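Local coordinates for phosphonate monoester hydrolase (Ruegeria pomeroyi, PDB 4UPK), which belongs to the sulfatase family of alkaline phosphatase-like enzymes, built round a central mixed beta sheet, at residues 36-41 with 341-346; 67-72 with 371-376. One frame throughout, in Å; residues are numbered along the deposited sequence.

From the N terminus, the chain first lays down strand 35-41, then helix 60-67 and the strand that starts at Val70. About 300 residues later it returns. Interaction 1 closes the first loop, setting 341-346 parallel to 36-41; interaction 2 closes a second of almost equal length when 371-376 comes back antiparallel beside 67-72. Because the segments alternate along the sequence, the two closures cross. They meet between strands 340-346 and 372-375, neighbours in the same sheet, where Ile373 N lies 2.8 Å from Val344 O, a probable hydrogen bond. The strand order 35-41, 340-346, 372-375, 70-76 thus joins early and late parts of the sulfatase family region in one mixed sheet.

Interaction 1 (36-41 with 341-346); sequences VLFIII and LIVVTA
Leu37 is held through both its N-H and its C=O by strand 341-346: its N donates to Leu341 O and its O accepts from Val343 N, both at 2.8 Å. This is the parallel ladder in the middle of the mixed sheet of the alkaline phosphatase-like fold, and it continues through Ile39 to Ile41 N, which meets Thr345 O. The bond from Thr345 N to Ile39 O is longer, 3.2 Å, with the donor tilted 17° from the carbonyl plane. The strands run 18° from exactly parallel. On the face carrying Val36, Phe38 and Ile40, the Phe38 ring leans across to Val343, its CD1 3.9 Å from Val343 CB. The reach follows from chi1 of -169°, which sets CG anti to the backbone N, and Val343 O lies in the ring plane at its edge. Helix 394-402 covers part of this face, while helix 303-333 packs against Leu37, Ile41 and Ile342 on the other. Beyond strand 36-41, His236 stacks on the Phe38 ring and hydrogen-bonds Phe38 O. Thr345 turns OG1 to Pro371 O, and its methyl CG2 lies alongside Ile40, 3.9 Å from Ile40 CG1.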
loop_
_atom_site.group_PDB
_atom_site.type_symbol
_atom_site.label_atom_id
_atom_site.label_comp_id
_atom_site.label_asym_id
_atom_site.label_seq_id
_atom_site.Cartn_x
_atom_site.Cartn_y
_atom_site.Cartn_z
ATOM N N VAL A 36 -21.011 17.981 13.902
ATOM C CA VAL A 36 -20.491 17.215 15.024
ATOM C C VAL A 36 -19.466 18.061 15.789
ATOM O O VAL A 36 -18.462 18.489 15.225
ATOM C CB VAL A 36 -19.980 15.782 14.673
ATOM C CG1 VAL A 36 -19.521 15.041 15.937
ATOM C CG2 VAL A 36 -21.059 14.972 13.948
ATOM N N LEU A 37 -19.756 18.328 17.064
ATOM C CA LEU A 37 -18.864 19.068 17.946
ATOM C C LEU A 37 -18.433 18.117 19.040
ATOM O O LEU A 37 -19.217 17.773 19.928
ATOM C CB LEU A 37 -19.489 20.365 18.519
ATOM C CG LEU A 37 -18.609 21.160 19.540
ATOM C CD1 LEU A 37 -17.297 21.642 18.916
ATOM C CD2 LEU A 37 -19.357 22.306 20.133
ATOM N N PHE A 38 -17.179 17.675 18.952
ATOM C CA PHE A 38 -16.586 16.725 19.874
ATOM C C PHE A 38 -15.522 17.408 20.734
ATOM O O PHE A 38 -14.416 17.701 20.253
ATOM C CB PHE A 38 -16.024 15.527 19.083
ATOM C CG PHE A 38 -15.584 14.309 19.864
ATOM C CD1 PHE A 38 -15.867 14.189 21.226
ATOM C CD2 PHE A 38 -14.936 13.258 19.229
ATOM C CE1 PHE A 38 -15.465 13.062 21.944
ATOM C CE2 PHE A 38 -14.531 12.135 19.947
ATOM C CZ PHE A 38 -14.818 12.037 21.296
ATOM N N ILE A 39 -15.885 17.697 22.015
ATOM C CA ILE A 39 -14.962 18.324 22.970
ATOM C C ILE A 39 -14.486 17.275 23.964
ATOM O O ILE A 39 -15.310 16.569 24.555
ATOM C CB ILE A 39 -15.500 19.598 23.723
ATOM C CG1 ILE A 39 -16.052 20.653 22.764
ATOM C CG2 ILE A 39 -14.402 20.216 24.677
ATOM C CD1 ILE A 39 -16.783 21.816 23.494
ATOM N N ILE A 40 -13.151 17.234 24.173
ATOM C CA ILE A 40 -12.478 16.376 25.133
ATOM C C ILE A 40 -11.608 17.254 26.035
ATOM O O ILE A 40 -10.679 17.927 25.561
ATOM C CB ILE A 40 -11.670 15.185 24.482
ATOM C CG1 ILE A 40 -12.588 14.268 23.641
ATOM C CG2 ILE A 40 -10.899 14.380 25.568
ATOM C CD1 ILE A 40 -11.887 13.163 22.894
ATOM N N ILE A 41 -11.935 17.249 27.335
ATOM C CA ILE A 41 -11.194 17.969 28.364
ATOM C C ILE A 41 -10.224 16.910 28.918
ATOM O O ILE A 41 -10.649 15.801 29.207
ATOM C CB ILE A 41 -12.138 18.553 29.475
ATOM C CG1 ILE A 41 -13.176 19.532 28.895
ATOM C CG2 ILE A 41 -11.338 19.241 30.605
ATOM C CD1 ILE A 41 -14.402 19.794 29.834
ATOM N N LEU A 341 -24.689 17.629 16.936
ATOM C CA LEU A 341 -24.431 16.563 17.881
ATOM C C LEU A 341 -23.242 17.070 18.705
ATOM O O LEU A 341 -22.134 17.249 18.167
ATOM C CB LEU A 341 -24.086 15.220 17.181
ATOM C CG LEU A 341 -23.573 14.084 18.077
ATOM C CD1 LEU A 341 -24.641 13.621 19.083
ATOM C CD2 LEU A 341 -23.075 12.933 17.266
ATOM N N ILE A 342 -23.496 17.365 19.989
ATOM C CA ILE A 342 -22.485 17.855 20.919
ATOM C C ILE A 342 -22.081 16.721 21.831
ATOM O O ILE A 342 -22.941 16.104 22.468
ATOM C CB ILE A 342 -22.904 19.148 21.698
ATOM C CG1 ILE A 342 -23.271 20.307 20.720
ATOM C CG2 ILE A 342 -21.797 19.577 22.691
ATOM C CD1 ILE A 342 -23.955 21.546 21.365
ATOM N N VAL A 343 -20.780 16.411 21.849
ATOM C CA VAL A 343 -20.230 15.369 22.705
ATOM C C VAL A 343 -19.163 16.015 23.590
ATOM O O VAL A 343 -18.160 16.541 23.093
ATOM C CB VAL A 343 -19.679 14.109 21.969
ATOM C CG1 VAL A 343 -19.270 13.035 22.978
ATOM C CG2 VAL A 343 -20.671 13.541 20.958
ATOM N N VAL A 344 -19.404 16.000 24.906
ATOM C CA VAL A 344 -18.463 16.546 25.877
ATOM C C VAL A 344 -18.097 15.431 26.850
ATOM O O VAL A 344 -18.978 14.805 27.450
ATOM C CB VAL A 344 -18.922 17.852 26.591
ATOM C CG1 VAL A 344 -17.809 18.412 27.490
ATOM C CG2 VAL A 344 -19.355 18.910 25.580
ATOM N N THR A 345 -16.789 15.189 26.992
ATOM C CA THR A 345 -16.248 14.176 27.884
ATOM C C THR A 345 -14.827 14.562 28.346
ATOM O O THR A 345 -14.285 15.580 27.925
ATOM C CB THR A 345 -16.260 12.781 27.146
ATOM O OG1 THR A 345 -16.081 11.729 28.100
ATOM C CG2 THR A 345 -15.223 12.680 26.014
ATOM N N ALA A 346 -14.229 13.712 29.195
ATOM C CA ALA A 346 -12.830 13.753 29.587
ATOM C C ALA A 346 -12.233 12.419 29.130
ATOM O O ALA A 346 -12.954 11.422 29.059
ATOM C CB ALA A 346 -12.670 13.936 31.086
#

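Interaction 2 (67-72 with 371-376)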
loop_
_atom_site.group_PDB
_atom_site.type_symbol
_atom_site.label_atom_id
_atom_site.label_comp_id
_atom_site.label_asym_id
_atom_site.label_seq_id
_atom_site.Cartn_x
_atom_site.Cartn_y
_atom_site.Cartn_z
ATOM N N GLN A 67 -28.133 20.131 31.811
ATOM C CA GLN A 67 -29.540 20.462 32.052
ATOM C C GLN A 67 -30.375 20.456 30.752
ATOM O O GLN A 67 -31.572 20.176 30.794
ATOM C CB GLN A 67 -29.645 21.822 32.769
ATOM C CG GLN A 67 -30.474 21.797 34.050
ATOM C CD GLN A 67 -29.933 20.828 35.070
ATOM O OE1 GLN A 67 -28.885 21.061 35.678
ATOM N NE2 GLN A 67 -30.625 19.705 35.257
ATOM N N ASP A 68 -29.727 20.735 29.608
ATOM C CA ASP A 68 -30.363 20.759 28.300
ATOM C C ASP A 68 -29.997 19.515 27.459
ATOM O O ASP A 68 -30.234 19.490 26.247
ATOM C CB ASP A 68 -29.975 22.070 27.581
ATOM C CG ASP A 68 -30.811 22.402 26.365
ATOM O OD1 ASP A 68 -32.052 22.253 26.436
ATOM O OD2 ASP A 68 -30.223 22.803 25.336
ATOM N N ALA A 69 -29.443 18.472 28.098
ATOM C CA ALA A 69 -28.977 17.270 27.393
ATOM C C ALA A 69 -29.014 15.993 28.219
ATOM O O ALA A 69 -29.703 15.930 29.236
ATOM C CB ALA A 69 -27.561 17.506 26.866
ATOM N N VAL A 70 -28.263 14.964 27.762
ATOM C CA VAL A 70 -28.151 13.655 28.404
ATOM C C VAL A 70 -26.761 13.494 29.106
ATOM O O VAL A 70 -25.708 13.635 28.465
ATOM C CB VAL A 70 -28.456 12.511 27.393
ATOM C CG1 VAL A 70 -28.483 11.152 28.085
ATOM C CG2 VAL A 70 -29.768 12.757 26.642
ATOM N N SER A 71 -26.791 13.205 30.421
ATOM C CA SER A 71 -25.615 12.986 31.263
ATOM C C SER A 71 -25.465 11.497 31.570
ATOM O O SER A 71 -26.441 10.845 31.929
ATOM C CB SER A 71 -25.734 13.761 32.574
ATOM O OG SER A 71 -25.860 15.151 32.330
ATOM N N PHE A 72 -24.232 10.973 31.437
ATOM C CA PHE A 72 -23.887 9.575 31.661
ATOM C C PHE A 72 -23.066 9.497 32.944
ATOM O O PHE A 72 -21.901 9.921 32.975
ATOM C CB PHE A 72 -23.150 9.001 30.427
ATOM C CG PHE A 72 -24.003 8.955 29.171
ATOM C CD1 PHE A 72 -24.185 10.092 28.385
ATOM C CD2 PHE A 72 -24.630 7.779 28.781
ATOM C CE1 PHE A 72 -24.975 10.050 27.233
ATOM C CE2 PHE A 72 -25.433 7.740 27.630
ATOM C CZ PHE A 72 -25.597 8.875 26.861
ATOM N N PRO A 371 -16.676 12.507 33.097
ATOM C CA PRO A 371 -17.989 13.052 32.748
ATOM C C PRO A 371 -18.296 12.835 31.262
ATOM O O PRO A 371 -17.382 12.730 30.446
ATOM C CB PRO A 371 -17.861 14.538 33.095
ATOM C CG PRO A 371 -16.394 14.843 32.925
ATOM C CD PRO A 371 -15.675 13.579 33.312
ATOM N N LEU A 372 -19.593 12.731 30.925
ATOM C CA LEU A 372 -20.078 12.555 29.572
ATOM C C LEU A 372 -21.439 13.222 29.394
ATOM O O LEU A 372 -22.403 12.868 30.076
ATOM C CB LEU A 372 -20.102 11.070 29.097
ATOM C CG LEU A 372 -20.672 10.824 27.677
ATOM C CD1 LEU A 372 -19.847 11.503 26.594
ATOM C CD2 LEU A 372 -20.772 9.371 27.376
ATOM N N ILE A 373 -21.495 14.206 28.480
ATOM C CA ILE A 373 -22.710 14.936 28.153
ATOM C C ILE A 373 -22.870 14.821 26.662
ATOM O O ILE A 373 -21.933 15.105 25.905
ATOM C CB ILE A 373 -22.738 16.440 28.614
ATOM C CG1 ILE A 373 -22.333 16.625 30.113
ATOM C CG2 ILE A 373 -24.117 17.077 28.330
ATOM C CD1 ILE A 373 -21.828 18.050 30.494
ATOM N N ILE A 374 -24.060 14.387 26.231
ATOM C CA ILE A 374 -24.360 14.289 24.822
ATOM C C ILE A 374 -25.651 15.030 24.528
ATOM O O ILE A 374 -26.695 14.724 25.109
ATOM C CB ILE A 374 -24.351 12.828 24.264
ATOM C CG1 ILE A 374 -22.959 12.144 24.477
ATOM C CG2 ILE A 374 -24.789 12.807 22.775
ATOM C CD1 ILE A 374 -22.854 10.637 24.029
ATOM N N ARG A 375 -25.572 16.014 23.625
ATOM C CA ARG A 375 -26.746 16.722 23.160
ATOM C C ARG A 375 -26.919 16.422 21.689
ATOM O O ARG A 375 -25.989 16.569 20.896
ATOM C CB ARG A 375 -26.667 18.240 23.379
ATOM C CG ARG A 375 -28.070 18.831 23.393
ATOM C CD ARG A 375 -28.099 20.329 23.340
ATOM N NE ARG A 375 -29.476 20.828 23.250
ATOM C CZ ARG A 375 -30.186 20.917 22.127
ATOM N NH1 ARG A 375 -29.668 20.518 20.971
ATOM N NH2 ARG A 375 -31.427 21.380 22.156
ATOM N N ALA A 376 -28.118 16.001 21.331
ATOM C CA ALA A 376 -28.470 15.711 19.957
ATOM C C ALA A 376 -29.850 16.289 19.714
ATOM O O ALA A 376 -30.681 16.228 20.626
ATOM C CB ALA A 376 -28.486 14.202 19.735
HETATM O O HOH W 1 -33.574 21.001 24.536
HETATM O O HOH W 2 -21.535 12.567 33.205
#
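Val70 and Ile374 form a hydrogen-bonded antiparallel pair, Val70 N giving to Ile374 O at 3.1 Å and Ile374 N to Val70 O at 2.9 Å, in strands whose directions differ by 156°. Phe72 N to Leu372 O extends this ladder, which joins strand 70-76 to strand 372-375 in the mixed sheet of the alkaline phosphatase-like fold. Ser71 and Ile373 make the non-hydrogen-bonded pair between these bonds. The Phe72 ring slants across Leu372, its CD1 3.6 Å from Leu372 CD2, and carries CE1 on to Ile374 CD1 at 3.9 Å. With chi1 at -64°, CG stands anti to the carbonyl carbon of Phe72, and from there the ring reaches both side chains; Phe418 of helix 416-419 also touches it. Toward the other end, Ala69 CB rests on Arg375 CB and on Ile373 CG2. The Arg375 chain runs extended from CG to NE, past the carbonyl of Asp68, to a salt bridge with the Asp68 carboxylate just after helix 60-67. OD2 has a second partner in Tyr337 OH, and a water given a hydrogen by Arg375 NH2 donates to Asp68 OD1. Arg375 NE reaches Asp68 OD2 at 3.0 Å from above the carboxylate, 61° out of its plane.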